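Local coordinates for oxaloacetate acetyl hydrolase (Cryphonectria parasitica, PDB 3LYE), which is an enzyme of the phosphoenolpyruvate phosphomutase family, built on a TIM-barrel fold, and forms an assembly of four copies of its chain with bound calcium ions, at residues F46-M51 with P90-M95; P30-G35 with D79-L84; E123-T128 with R168-Q173; L196-R201 with L219-E224. All coordinates share one frame; numbering follows the deposited sequence.

Overall arrangement
From the N terminus, the chain runs through 30-35, 46-51, 79-84 and 90-95, so the loops closed by contact 2 (30-35 with 79-84) and contact 1 (46-51 with 90-95) cross. Contact 1 joins neighbouring barrel strands 49-51 and 91-94; contact 2 packs the end of helix 71-82 against strand 27-32 and the start of helix 35-43. The two touch where Tyr50 bonds to Pro30 and Val32. Contacts 3 and 4 follow in series: contact 3 closes a loop holding helix 142-158 and most of strand 164-169, contact 4 a shorter one holding helix 203-213. Thr169 links these two through backbone bonds to Leu196 and Glu198. All four contacts reach the same parallel sheet.

Contact 1. Residues F46-M51 with P90-M95; sequences FKSLYM and PLIADM. With CA (calcium ion), chain B.
Two neighbouring parallel strands of the TIM barrel meet here, Leu49, Tyr50 and Met51 standing beside Leu91, Ile92 and Ala93, and the C-terminal end of strand 91-94 runs into a calcium site. The axes of the two short strands lie 21° apart. The backbone ladder alternates between them: Leu49 N gives to Pro90 O, Ile92 N to Leu49 O, Met51 N to Ile92 O at 2.8 Å, and Asp94 N to Met51 O. Pro90 O is gripped twice, since Ser48 OG also reaches it at 3.1 Å, from above the carbonyl plane. On one face of the sheet, Leu91 CD1 touches both Leu49 CB (3.8 Å) and Met51 CB (4.0 Å); Met51 continues to helix 71-82. On the other face, Tyr50 CD2 lies 3.4 Å from Ile92 O and also touches Ile92 CG2, and the ring runs beside Asp94, pointing the same way. Its CG is anti to the backbone N (chi1 168°), which sends the hydroxyl on to His121. Asp94, with Asp96, holds the calcium ion, whose shell is otherwise largely water. Water 1 joins the strands there, 2.7 Å from Tyr50 OH and donating to Asp94 OD2, the oxygen that binds calcium at 2.5 Å.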
loop_
_atom_site.group_PDB
_atom_site.type_symbol
_atom_site.label_atom_id
_atom_site.label_comp_id
_atom_site.label_asym_id
_atom_site.label_seq_id
_atom_site.Cartn_x
_atom_site.Cartn_y
_atom_site.Cartn_z
ATOM N N PHE A 46 -25.308 0.998 14.431
ATOM C CA PHE A 46 -24.417 1.003 15.583
ATOM C C PHE A 46 -23.845 2.419 15.684
ATOM O O PHE A 46 -23.529 3.038 14.677
ATOM C CB PHE A 46 -23.368 -0.077 15.468
ATOM C CG PHE A 46 -23.905 -1.444 15.829
ATOM C CD1 PHE A 46 -23.906 -1.870 17.135
ATOM C CD2 PHE A 46 -24.459 -2.268 14.879
ATOM C CE1 PHE A 46 -24.409 -3.097 17.476
ATOM C CE2 PHE A 46 -24.978 -3.478 15.240
ATOM C CZ PHE A 46 -24.938 -3.892 16.540
ATOM N N LYS A 47 -23.679 2.886 16.912
ATOM C CA LYS A 47 -23.205 4.244 17.192
ATOM C C LYS A 47 -21.723 4.413 17.221
ATOM O O LYS A 47 -21.245 5.526 17.245
ATOM C CB LYS A 47 -23.838 4.742 18.517
ATOM C CG LYS A 47 -25.401 4.770 18.543
ATOM C CD LYS A 47 -26.003 5.422 17.263
ATOM C CE LYS A 47 -27.504 5.798 17.365
ATOM N NZ LYS A 47 -28.418 4.690 17.736
ATOM N N SER A 48 -21.004 3.308 17.237
ATOM C CA SER A 48 -19.552 3.283 17.244
ATOM C C SER A 48 -19.137 1.905 16.773
ATOM O O SER A 48 -19.858 0.929 16.980
ATOM C CB SER A 48 -18.977 3.545 18.638
ATOM O OG SER A 48 -17.549 3.647 18.544
ATOM N N LEU A 49 -17.988 1.833 16.126
ATOM C CA LEU A 49 -17.456 0.577 15.614
ATOM C C LEU A 49 -16.094 0.327 16.231
ATOM O O LEU A 49 -15.433 1.274 16.670
ATOM C CB LEU A 49 -17.245 0.644 14.097
ATOM C CG LEU A 49 -18.430 0.289 13.189
ATOM C CD1 LEU A 49 -19.786 0.732 13.580
ATOM C CD2 LEU A 49 -18.134 0.630 11.732
ATOM N N TYR A 50 -15.668 -0.934 16.249
ATOM C CA TYR A 50 -14.366 -1.301 16.770
ATOM C C TYR A 50 -13.627 -2.109 15.675
ATOM O O TYR A 50 -14.146 -3.125 15.171
ATOM C CB TYR A 50 -14.475 -2.181 18.025
ATOM C CG TYR A 50 -13.199 -2.852 18.473
ATOM C CD1 TYR A 50 -13.147 -4.205 18.707
ATOM C CD2 TYR A 50 -12.054 -2.117 18.693
ATOM C CE1 TYR A 50 -11.999 -4.789 19.105
ATOM C CE2 TYR A 50 -10.905 -2.703 19.054
ATOM C CZ TYR A 50 -10.887 -4.038 19.309
ATOM O OH TYR A 50 -9.742 -4.612 19.747
ATOM N N MET A 51 -12.448 -1.676 15.262
ATOM C CA MET A 51 -11.674 -2.417 14.286
ATOM C C MET A 51 -10.701 -3.311 15.021
ATOM O O MET A 51 -9.777 -2.859 15.704
ATOM C CB MET A 51 -10.862 -1.525 13.381
ATOM C CG MET A 51 -10.146 -2.306 12.268
ATOM S SD MET A 51 -8.973 -1.318 11.330
ATOM C CE MET A 51 -7.493 -1.510 12.327
ATOM N N PRO A 90 -18.138 6.942 14.986
ATOM C CA PRO A 90 -16.732 6.884 15.330
ATOM C C PRO A 90 -16.192 5.449 15.336
ATOM O O PRO A 90 -16.904 4.478 15.630
ATOM C CB PRO A 90 -16.692 7.438 16.781
ATOM C CG PRO A 90 -18.048 7.374 17.258
ATOM C CD PRO A 90 -18.950 7.510 16.077
ATOM N N LEU A 91 -14.905 5.349 15.035
ATOM C CA LEU A 91 -14.185 4.118 15.022
ATOM C C LEU A 91 -13.077 4.045 16.101
ATOM O O LEU A 91 -12.248 4.954 16.190
ATOM C CB LEU A 91 -13.440 3.934 13.659
ATOM C CG LEU A 91 -12.679 2.597 13.537
ATOM C CD1 LEU A 91 -13.601 1.379 13.575
ATOM C CD2 LEU A 91 -11.784 2.609 12.291
ATOM N N ILE A 92 -13.154 3.025 16.959
ATOM C CA ILE A 92 -12.109 2.745 17.924
ATOM C C ILE A 92 -11.287 1.637 17.227
ATOM O O ILE A 92 -11.891 0.661 16.742
ATOM C CB ILE A 92 -12.615 2.228 19.256
ATOM C CG1 ILE A 92 -13.388 3.342 19.958
ATOM C CG2 ILE A 92 -11.434 1.748 20.125
ATOM C CD1 ILE A 92 -14.097 2.896 21.217
ATOM N N ALA A 93 -9.958 1.757 17.167
ATOM C CA ALA A 93 -9.129 0.756 16.543
ATOM C C ALA A 93 -8.044 0.248 17.456
ATOM O O ALA A 93 -7.522 0.975 18.288
ATOM C CB ALA A 93 -8.465 1.315 15.299
ATOM N N ASP A 94 -7.755 -1.040 17.332
ATOM C CA ASP A 94 -6.654 -1.621 18.059
ATOM C C ASP A 94 -5.369 -0.957 17.548
ATOM O O ASP A 94 -5.262 -0.713 16.333
ATOM C CB ASP A 94 -6.602 -3.114 17.661
ATOM C CG ASP A 94 -5.594 -3.951 18.421
ATOM O OD1 ASP A 94 -4.823 -3.414 19.245
ATOM O OD2 ASP A 94 -5.609 -5.195 18.174
ATOM N N MET A 95 -4.464 -0.564 18.447
ATOM C CA MET A 95 -3.168 -0.044 18.037
ATOM C C MET A 95 -2.045 -0.913 18.653
ATOM O O MET A 95 -0.881 -0.536 18.676
ATOM C CB MET A 95 -2.936 1.451 18.216
ATOM C CG MET A 95 -2.854 1.923 19.641
ATOM S SD MET A 95 -2.338 3.658 19.795
ATOM C CE MET A 95 -0.589 3.479 19.503
HETATM CA CA CA B . -4.021 -6.892 19.085
HETATM O O HOH W 1 -8.249 -6.368 18.387
HETATM O O HOH W 2 -4.433 -5.464 20.930
HETATM O O HOH W 3 -2.258 -7.506 20.695
HETATM O O HOH W 4 -3.988 -7.755 16.928
HETATM O O HOH W 5 -3.772 -9.374 19.508
HETATM O O HOH W 6 -5.927 -7.293 19.509
#

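Contact 2. Residues P30-G35 with D79-L84; sequences PGVYDG and DMIANL
Gly35 and Ile81 bring the two backbones nearest, their CA atoms 6.3 Å apart, where the turn after strand 27-32 enters helix 35-43 and the last part of helix 71-82 passes beside it. No hydrogen bond spans the gap, so Met80 and Ile81 of helix 71-82, with Leu84 just past it, do the joining. In this TIM barrel the contact lies between the barrel wall and its outer helices. Met80 leaves its helix extended (chi1 -179°) and then folds twice, at chi2 and chi3, which lays its methyl CE 3.5 Å from Gly35 N while SD rests 4.0 Å from Gly35 CA. Ile81 pushes its longer branch into the turn, with CD1 4.3 Å from Tyr33 C and CG1 4.1 Å from Asp34 O; its other methyl, CG2, meets Val32 CG2 at 4.4 Å. Leu84 CD1 adds a light touch on Gly35 O at 4.3 Å. The Asp34 side chain has other work: it is the N-cap of helix 35-43, its OD2 hydrogen-bonded to Ser37, and its OD1 bonded to Ser59 of a second subunit. That subunit also packs Arg60 on Met80 and Leu61 on Leu84. The chemistry is thus divided: an apolar flank is laid over the backbone of the turn, while Asp34 caps the helix and its other oxygen ties the turn to the neighbouring subunit.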
loop_
_atom_site.group_PDB
_atom_site.type_symbol
_atom_site.label_atom_id
_atom_site.label_comp_id
_atom_site.label_asym_id
_atom_site.label_seq_id
_atom_site.Cartn_x
_atom_site.Cartn_y
_atom_site.Cartn_z
ATOM N N PRO A 30 -19.370 -3.027 17.894
ATOM C CA PRO A 30 -19.110 -4.354 17.335
ATOM C C PRO A 30 -17.747 -4.399 16.651
ATOM O O PRO A 30 -17.329 -3.407 16.027
ATOM C CB PRO A 30 -20.204 -4.504 16.278
ATOM C CG PRO A 30 -20.566 -3.113 15.929
ATOM C CD PRO A 30 -20.456 -2.330 17.208
ATOM N N GLY A 31 -17.063 -5.532 16.788
ATOM C CA GLY A 31 -15.778 -5.716 16.137
ATOM C C GLY A 31 -15.963 -6.014 14.659
ATOM O O GLY A 31 -16.569 -6.989 14.287
ATOM N N VAL A 32 -15.410 -5.143 13.840
ATOM C CA VAL A 32 -15.427 -5.191 12.396
ATOM C C VAL A 32 -13.991 -5.348 11.918
ATOM O O VAL A 32 -13.058 -4.980 12.604
ATOM C CB VAL A 32 -16.180 -4.019 11.766
ATOM C CG1 VAL A 32 -17.616 -3.969 12.259
ATOM C CG2 VAL A 32 -15.484 -2.729 12.039
ATOM N N TYR A 33 -13.834 -5.822 10.691
ATOM C CA TYR A 33 -12.519 -6.103 10.188
ATOM C C TYR A 33 -12.273 -5.852 8.717
ATOM O O TYR A 33 -11.153 -6.059 8.232
ATOM C CB TYR A 33 -12.238 -7.606 10.422
ATOM C CG TYR A 33 -13.117 -8.546 9.658
ATOM C CD1 TYR A 33 -12.763 -8.965 8.387
ATOM C CD2 TYR A 33 -14.307 -9.011 10.191
ATOM C CE1 TYR A 33 -13.562 -9.813 7.671
ATOM C CE2 TYR A 33 -15.120 -9.880 9.475
ATOM C CZ TYR A 33 -14.748 -10.275 8.203
ATOM O OH TYR A 33 -15.537 -11.183 7.525
ATOM N N ASP A 34 -13.292 -5.387 8.007
ATOM C CA ASP A 34 -13.199 -5.127 6.578
ATOM C C ASP A 34 -14.341 -4.231 6.171
ATOM O O ASP A 34 -15.140 -3.793 7.037
ATOM C CB ASP A 34 -13.138 -6.415 5.758
ATOM C CG ASP A 34 -14.491 -7.098 5.584
ATOM O OD1 ASP A 34 -14.644 -7.833 4.575
ATOM O OD2 ASP A 34 -15.384 -6.916 6.451
ATOM N N GLY A 35 -14.460 -3.968 4.883
ATOM C CA GLY A 35 -15.488 -3.069 4.427
ATOM C C GLY A 35 -16.896 -3.616 4.552
ATOM O O GLY A 35 -17.804 -2.901 4.939
ATOM N N ASP A 79 -8.236 3.579 8.207
ATOM C CA ASP A 79 -8.485 4.741 7.360
ATOM C C ASP A 79 -9.680 4.403 6.440
ATOM O O ASP A 79 -10.596 5.193 6.228
ATOM C CB ASP A 79 -7.206 5.016 6.576
ATOM C CG ASP A 79 -7.369 6.063 5.568
ATOM O OD1 ASP A 79 -7.596 5.755 4.381
ATOM O OD2 ASP A 79 -7.309 7.202 5.946
ATOM N N MET A 80 -9.671 3.191 5.902
ATOM C CA MET A 80 -10.752 2.768 5.052
ATOM C C MET A 80 -12.078 2.719 5.827
ATOM O O MET A 80 -13.087 3.298 5.411
ATOM C CB MET A 80 -10.443 1.396 4.417
ATOM C CG MET A 80 -11.520 0.883 3.477
ATOM S SD MET A 80 -12.847 -0.091 4.296
ATOM C CE MET A 80 -11.941 -1.547 4.848
ATOM N N ILE A 81 -12.076 2.049 6.967
ATOM C CA ILE A 81 -13.315 1.890 7.709
ATOM C C ILE A 81 -13.884 3.162 8.278
ATOM O O ILE A 81 -15.082 3.415 8.162
ATOM C CB ILE A 81 -13.117 0.837 8.841
ATOM C CG1 ILE A 81 -12.897 -0.558 8.253
ATOM C CG2 ILE A 81 -14.308 0.845 9.807
ATOM C CD1 ILE A 81 -12.317 -1.547 9.220
ATOM N N ALA A 82 -13.042 3.980 8.889
ATOM C CA ALA A 82 -13.534 5.187 9.514
ATOM C C ALA A 82 -14.148 6.183 8.594
ATOM O O ALA A 82 -15.001 6.958 9.020
ATOM C CB ALA A 82 -12.370 5.872 10.245
ATOM N N ASN A 83 -13.754 6.136 7.328
ATOM C CA ASN A 83 -14.198 7.114 6.347
ATOM C C ASN A 83 -15.202 6.690 5.311
ATOM O O ASN A 83 -15.483 7.433 4.376
ATOM C CB ASN A 83 -12.941 7.772 5.740
ATOM C CG ASN A 83 -12.051 8.373 6.810
ATOM O OD1 ASN A 83 -10.944 7.842 7.156
ATOM N ND2 ASN A 83 -12.539 9.430 7.409
ATOM N N LEU A 84 -15.738 5.503 5.487
ATOM C CA LEU A 84 -16.757 4.999 4.570
ATOM C C LEU A 84 -17.873 6.053 4.484
ATOM O O LEU A 84 -18.421 6.282 3.409
ATOM C CB LEU A 84 -17.254 3.632 4.984
ATOM C CG LEU A 84 -16.231 2.521 4.858
ATOM C CD1 LEU A 84 -16.787 1.236 5.426
ATOM C CD2 LEU A 84 -15.776 2.362 3.401
#

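Contact 3. Residues E123-T128 with R168-Q173; sequences EDQILT and RTDALQ
Asp124 grips Thr169 and Asp170 firmly at the end of strand 164-169 in the TIM barrel, whereas Gln125 holds Asp170 loosely. On the firm side the buried Asp124 carboxylate faces an ST turn, in which Thr169 OG1 accepts from Ala171 N. Asp124 OD2 takes a straight bond from Asp170 N at 2.7 Å, 167° at the hydrogen, through its syn lone pair, and OD1 receives Thr169 OG1 at 2.7 Å. Each oxygen has its own donor, and Arg183 adds a salt bridge to OD1. The chi1 of 59° wedges CG between backbone N and carbonyl carbon, bringing the carboxylate up to the turn. Beside it lies a salt-bridge network around Arg168, which holds Asp170 side-on, NE to OD2 and NH2 to OD1, each 2.9 Å, while Lys137 pairs with the same OD1. These positive groups probably offset the nearness of Glu123 and Asp170. The looser contacts come from two residues. Gln125, partly exposed, crosses Asp170 with its amide at 72° to the carboxylate, and its NE2 makes just a weak bond to OD2, 3.4 Å long. Glu123 runs alongside Arg168 and contributes charge alone: over the centre of one guanidinium face, Glu123 OE2 sits 3.5 Å from Arg168 NE, with no N-H pointing at it.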
loop_
_atom_site.group_PDB
_atom_site.type_symbol
_atom_site.label_atom_id
_atom_site.label_comp_id
_atom_site.label_asym_id
_atom_site.label_seq_id
_atom_site.Cartn_x
_atom_site.Cartn_y
_atom_site.Cartn_z
ATOM N N GLU A 123 -1.481 -1.277 24.555
ATOM C CA GLU A 123 -1.173 -2.227 25.592
ATOM C C GLU A 123 0.237 -2.323 26.067
ATOM O O GLU A 123 1.140 -1.668 25.551
ATOM C CB GLU A 123 -1.667 -3.610 25.094
ATOM C CG GLU A 123 -0.780 -4.210 24.016
ATOM C CD GLU A 123 -1.503 -5.138 23.041
ATOM O OE1 GLU A 123 -0.838 -6.022 22.475
ATOM O OE2 GLU A 123 -2.703 -4.955 22.796
ATOM N N ASP A 124 0.379 -3.126 27.124
ATOM C CA ASP A 124 1.650 -3.373 27.780
ATOM C C ASP A 124 2.329 -4.672 27.395
ATOM O O ASP A 124 3.281 -5.060 28.047
ATOM C CB ASP A 124 1.511 -3.222 29.306
ATOM C CG ASP A 124 0.492 -4.163 29.919
ATOM O OD1 ASP A 124 0.432 -4.170 31.162
ATOM O OD2 ASP A 124 -0.273 -4.813 29.169
ATOM N N GLN A 125 1.878 -5.346 26.341
ATOM C CA GLN A 125 2.541 -6.596 25.952
ATOM C C GLN A 125 3.890 -6.381 25.290
ATOM O O GLN A 125 4.208 -5.287 24.832
ATOM C CB GLN A 125 1.720 -7.325 24.902
ATOM C CG GLN A 125 0.459 -7.835 25.378
ATOM C CD GLN A 125 -0.115 -8.869 24.417
ATOM O OE1 GLN A 125 0.531 -9.839 24.052
ATOM N NE2 GLN A 125 -1.324 -8.653 24.018
ATOM N N ILE A 126 4.693 -7.432 25.224
ATOM C CA ILE A 126 5.982 -7.319 24.579
ATOM C C ILE A 126 5.605 -7.194 23.109
ATOM O O ILE A 126 4.583 -7.716 22.677
ATOM C CB ILE A 126 6.871 -8.532 24.872
ATOM C CG1 ILE A 126 7.593 -8.284 26.183
ATOM C CG2 ILE A 126 7.863 -8.777 23.764
ATOM C CD1 ILE A 126 6.662 -8.127 27.298
ATOM N N LEU A 127 6.435 -6.531 22.332
ATOM C CA LEU A 127 6.129 -6.339 20.924
ATOM C C LEU A 127 6.542 -7.503 20.039
ATOM O O LEU A 127 5.936 -7.765 18.995
ATOM C CB LEU A 127 6.802 -5.042 20.479
ATOM C CG LEU A 127 8.135 -5.043 19.719
ATOM C CD1 LEU A 127 8.507 -3.618 19.284
ATOM C CD2 LEU A 127 9.231 -5.603 20.574
ATOM N N THR A 128 7.578 -8.190 20.487
ATOM C CA THR A 128 8.156 -9.338 19.816
ATOM C C THR A 128 7.255 -10.550 19.852
ATOM O O THR A 128 7.419 -11.462 19.044
ATOM C CB THR A 128 9.449 -9.678 20.536
ATOM O OG1 THR A 128 9.956 -8.488 21.162
ATOM C CG2 THR A 128 10.472 -10.234 19.580
ATOM N N ARG A 168 -4.657 -0.166 27.743
ATOM C CA ARG A 168 -4.927 -1.585 27.963
ATOM C C ARG A 168 -3.783 -2.257 28.711
ATOM O O ARG A 168 -2.616 -1.987 28.426
ATOM C CB ARG A 168 -5.078 -2.303 26.607
ATOM C CG ARG A 168 -5.035 -3.831 26.692
ATOM C CD ARG A 168 -5.399 -4.452 25.375
ATOM N NE ARG A 168 -4.923 -5.819 25.319
ATOM C CZ ARG A 168 -5.269 -6.685 24.378
ATOM N NH1 ARG A 168 -6.141 -6.341 23.445
ATOM N NH2 ARG A 168 -4.762 -7.906 24.381
ATOM N N THR A 169 -4.141 -3.115 29.667
ATOM C CA THR A 169 -3.158 -3.871 30.404
ATOM C C THR A 169 -3.535 -5.341 30.260
ATOM O O THR A 169 -4.680 -5.753 30.475
ATOM C CB THR A 169 -2.953 -3.504 31.895
ATOM O OG1 THR A 169 -1.966 -4.382 32.453
ATOM C CG2 THR A 169 -4.184 -3.616 32.697
ATOM N N ASP A 170 -2.519 -6.103 29.914
ATOM C CA ASP A 170 -2.601 -7.539 29.738
ATOM C C ASP A 170 -1.865 -8.218 30.895
ATOM O O ASP A 170 -1.535 -9.391 30.807
ATOM C CB ASP A 170 -1.896 -7.911 28.445
ATOM C CG ASP A 170 -2.741 -7.634 27.237
ATOM O OD1 ASP A 170 -3.703 -8.388 27.036
ATOM O OD2 ASP A 170 -2.453 -6.677 26.499
ATOM N N ALA A 171 -1.643 -7.491 31.988
ATOM C CA ALA A 171 -0.926 -8.031 33.145
ATOM C C ALA A 171 -1.676 -8.964 34.107
ATOM O O ALA A 171 -1.045 -9.545 34.987
ATOM C CB ALA A 171 -0.358 -6.865 33.971
ATOM N N LEU A 172 -2.984 -9.126 33.972
ATOM C CA LEU A 172 -3.710 -9.990 34.907
ATOM C C LEU A 172 -3.177 -11.394 35.123
ATOM O O LEU A 172 -2.968 -11.806 36.257
ATOM C CB LEU A 172 -5.191 -10.060 34.546
ATOM C CG LEU A 172 -6.087 -10.741 35.579
ATOM C CD1 LEU A 172 -6.212 -9.923 36.857
ATOM C CD2 LEU A 172 -7.454 -10.970 34.980
ATOM N N GLN A 173 -2.936 -12.107 34.037
ATOM C CA GLN A 173 -2.448 -13.477 34.106
ATOM C C GLN A 173 -1.104 -13.646 34.798
ATOM O O GLN A 173 -0.966 -14.438 35.732
ATOM C CB GLN A 173 -2.349 -14.007 32.674
ATOM C CG GLN A 173 -2.067 -15.486 32.505
ATOM C CD GLN A 173 -2.096 -15.884 31.038
ATOM O OE1 GLN A 173 -1.757 -17.011 30.681
ATOM N NE2 GLN A 173 -2.492 -14.943 30.174
#

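Contact 4. Residues L196-R201 with L219-E224; sequences LLEGFR and LLNSVE. With CA (calcium ion), chain C.
Glu198 and Asn221 form the one direct side-chain hydrogen-bonded pair between these two strand ends of the TIM barrel. Asn221 ND2 gives to Glu198 OE1 at 2.9 Å, nearly straight at 172°, in the plane of its own amide and onto the syn lone pair of the oxygen; a weak second bond reaches OE2. The bend of Glu198 at chi2 (66°), after an extended start, folds its carboxylate across toward the amide, and the two planes stand 48° apart. One step back along the strands, Leu196 CD1 lies 3.4 Å from Leu219 O, and Leu196 CD2 and Leu219 CD2 are 3.9 Å apart. Phe200 receives Leu220 CD1 at its ring edge, 3.8 Å from Phe200 CD2, near the ring plane. Beyond Leu219, whose backbone bonds to Gly195, the strands part, and a row of waters takes over. Water 7 joins Leu197 N to Leu219 O, water 8 Leu197 O to Asn221 N, and water 9 joins Gly199 N to Asn221 O, 2.8 Å from the latter oxygen. Further out, Ser247 holds Asn221 OD1, fixing the turn of the amide, while Arg168 is a long, weak ion partner of Glu198 OE1. Strand 219-223 then leads to Glu224, whose OE1 binds a calcium ion at 2.3 Å together with Asn225 and with Thr273 and Asp275 of a second subunit. The chemistry implies a seam of the barrel wall closed in large part by water, with leucines at one end and the Glu198 to Asn221 clasp bridging the opening strands.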
loop_
_atom_site.group_PDB
_atom_site.type_symbol
_atom_site.label_atom_id
_atom_site.label_comp_id
_atom_site.label_asym_id
_atom_site.label_seq_id
_atom_site.Cartn_x
_atom_site.Cartn_y
_atom_site.Cartn_z
ATOM N N LEU A 196 -8.603 -0.294 30.094
ATOM C CA LEU A 196 -9.047 -1.603 29.634
ATOM C C LEU A 196 -8.206 -2.671 30.327
ATOM O O LEU A 196 -7.007 -2.783 30.103
ATOM C CB LEU A 196 -8.914 -1.726 28.108
ATOM C CG LEU A 196 -8.937 -3.122 27.464
ATOM C CD1 LEU A 196 -10.054 -3.975 27.970
ATOM C CD2 LEU A 196 -8.987 -2.954 25.934
ATOM N N LEU A 197 -8.845 -3.400 31.239
ATOM C CA LEU A 197 -8.218 -4.496 31.952
ATOM C C LEU A 197 -8.689 -5.687 31.085
ATOM O O LEU A 197 -9.861 -6.045 31.082
ATOM C CB LEU A 197 -8.695 -4.558 33.402
ATOM C CG LEU A 197 -7.836 -5.422 34.332
ATOM C CD1 LEU A 197 -8.155 -5.165 35.789
ATOM C CD2 LEU A 197 -7.990 -6.905 34.009
ATOM N N GLU A 198 -7.762 -6.266 30.350
ATOM C CA GLU A 198 -8.053 -7.398 29.436
ATOM C C GLU A 198 -8.117 -8.745 30.093
ATOM O O GLU A 198 -7.338 -9.079 30.964
ATOM C CB GLU A 198 -6.941 -7.477 28.383
ATOM C CG GLU A 198 -7.037 -8.573 27.312
ATOM C CD GLU A 198 -8.208 -8.390 26.367
ATOM O OE1 GLU A 198 -8.660 -7.239 26.189
ATOM O OE2 GLU A 198 -8.665 -9.406 25.799
ATOM N N GLY A 199 -9.086 -9.527 29.677
ATOM C CA GLY A 199 -9.210 -10.867 30.198
ATOM C C GLY A 199 -9.686 -11.149 31.596
ATOM O O GLY A 199 -9.100 -11.995 32.287
ATOM N N PHE A 200 -10.775 -10.523 32.009
ATOM C CA PHE A 200 -11.290 -10.771 33.340
ATOM C C PHE A 200 -11.578 -12.269 33.480
ATOM O O PHE A 200 -11.993 -12.938 32.514
ATOM C CB PHE A 200 -12.595 -10.025 33.568
ATOM C CG PHE A 200 -12.440 -8.539 33.682
ATOM C CD1 PHE A 200 -11.798 -7.993 34.767
ATOM C CD2 PHE A 200 -12.963 -7.690 32.730
ATOM C CE1 PHE A 200 -11.658 -6.623 34.904
ATOM C CE2 PHE A 200 -12.819 -6.314 32.855
ATOM C CZ PHE A 200 -12.173 -5.783 33.946
ATOM N N ARG A 201 -11.373 -12.790 34.680
ATOM C CA ARG A 201 -11.618 -14.203 34.951
ATOM C C ARG A 201 -13.038 -14.407 35.472
ATOM O O ARG A 201 -13.546 -15.514 35.450
ATOM C CB ARG A 201 -10.567 -14.752 35.923
ATOM C CG ARG A 201 -9.217 -14.938 35.225
ATOM C CD ARG A 201 -8.080 -15.425 36.125
ATOM N NE ARG A 201 -7.002 -16.027 35.332
ATOM C CZ ARG A 201 -6.133 -15.336 34.595
ATOM N NH1 ARG A 201 -5.192 -15.969 33.904
ATOM N NH2 ARG A 201 -6.191 -14.011 34.552
ATOM N N LEU A 219 -13.396 0.268 29.709
ATOM C CA LEU A 219 -13.880 -0.375 28.513
ATOM C C LEU A 219 -13.754 -1.889 28.780
ATOM O O LEU A 219 -12.736 -2.382 29.267
ATOM C CB LEU A 219 -13.020 0.069 27.333
ATOM C CG LEU A 219 -13.291 -0.535 25.959
ATOM C CD1 LEU A 219 -12.697 0.330 24.856
ATOM C CD2 LEU A 219 -12.730 -1.960 25.849
ATOM N N LEU A 220 -14.799 -2.617 28.418
ATOM C CA LEU A 220 -14.884 -4.062 28.554
ATOM C C LEU A 220 -14.718 -4.696 27.173
ATOM O O LEU A 220 -15.455 -4.378 26.261
ATOM C CB LEU A 220 -16.256 -4.469 29.116
ATOM C CG LEU A 220 -16.513 -5.960 29.252
ATOM C CD1 LEU A 220 -15.524 -6.615 30.184
ATOM C CD2 LEU A 220 -17.916 -6.206 29.718
ATOM N N ASN A 221 -13.747 -5.580 27.022
ATOM C CA ASN A 221 -13.530 -6.278 25.765
ATOM C C ASN A 221 -14.115 -7.678 25.846
ATOM O O ASN A 221 -13.618 -8.522 26.584
ATOM C CB ASN A 221 -12.061 -6.393 25.452
ATOM C CG ASN A 221 -11.801 -7.166 24.170
ATOM O OD1 ASN A 221 -12.645 -7.255 23.271
ATOM N ND2 ASN A 221 -10.631 -7.753 24.092
ATOM N N SER A 222 -15.206 -7.877 25.121
ATOM C CA SER A 222 -15.899 -9.162 25.038
ATOM C C SER A 222 -15.310 -9.960 23.858
ATOM O O SER A 222 -15.405 -9.538 22.736
ATOM C CB SER A 222 -17.378 -8.888 24.815
ATOM O OG SER A 222 -18.116 -10.089 24.832
ATOM N N VAL A 223 -14.724 -11.111 24.127
ATOM C CA VAL A 223 -14.107 -11.949 23.108
ATOM C C VAL A 223 -15.029 -13.129 22.885
ATOM O O VAL A 223 -15.127 -14.044 23.717
ATOM C CB VAL A 223 -12.732 -12.380 23.585
ATOM C CG1 VAL A 223 -12.052 -13.256 22.549
ATOM C CG2 VAL A 223 -11.897 -11.141 23.929
ATOM N N GLU A 224 -15.708 -13.128 21.746
ATOM C CA GLU A 224 -16.646 -14.211 21.491
ATOM C C GLU A 224 -15.941 -15.562 21.396
ATOM O O GLU A 224 -14.978 -15.748 20.655
ATOM C CB GLU A 224 -17.450 -13.905 20.233
ATOM C CG GLU A 224 -18.448 -14.997 19.842
ATOM C CD GLU A 224 -19.574 -15.211 20.883
ATOM O OE1 GLU A 224 -20.308 -16.224 20.763
ATOM O OE2 GLU A 224 -19.728 -14.401 21.824
HETATM CA CA CA C . -20.655 -18.335 21.617
HETATM O O HOH W 7 -11.611 -3.559 31.443
HETATM O O HOH W 8 -12.003 -6.608 29.255
HETATM O O HOH W 9 -11.095 -9.532 27.208
HETATM O O HOH W 10 -12.543 -9.316 29.663
HETATM O O HOH W 11 -22.983 -18.202 21.985
HETATM O O HOH W 12 -20.315 -17.651 23.805
#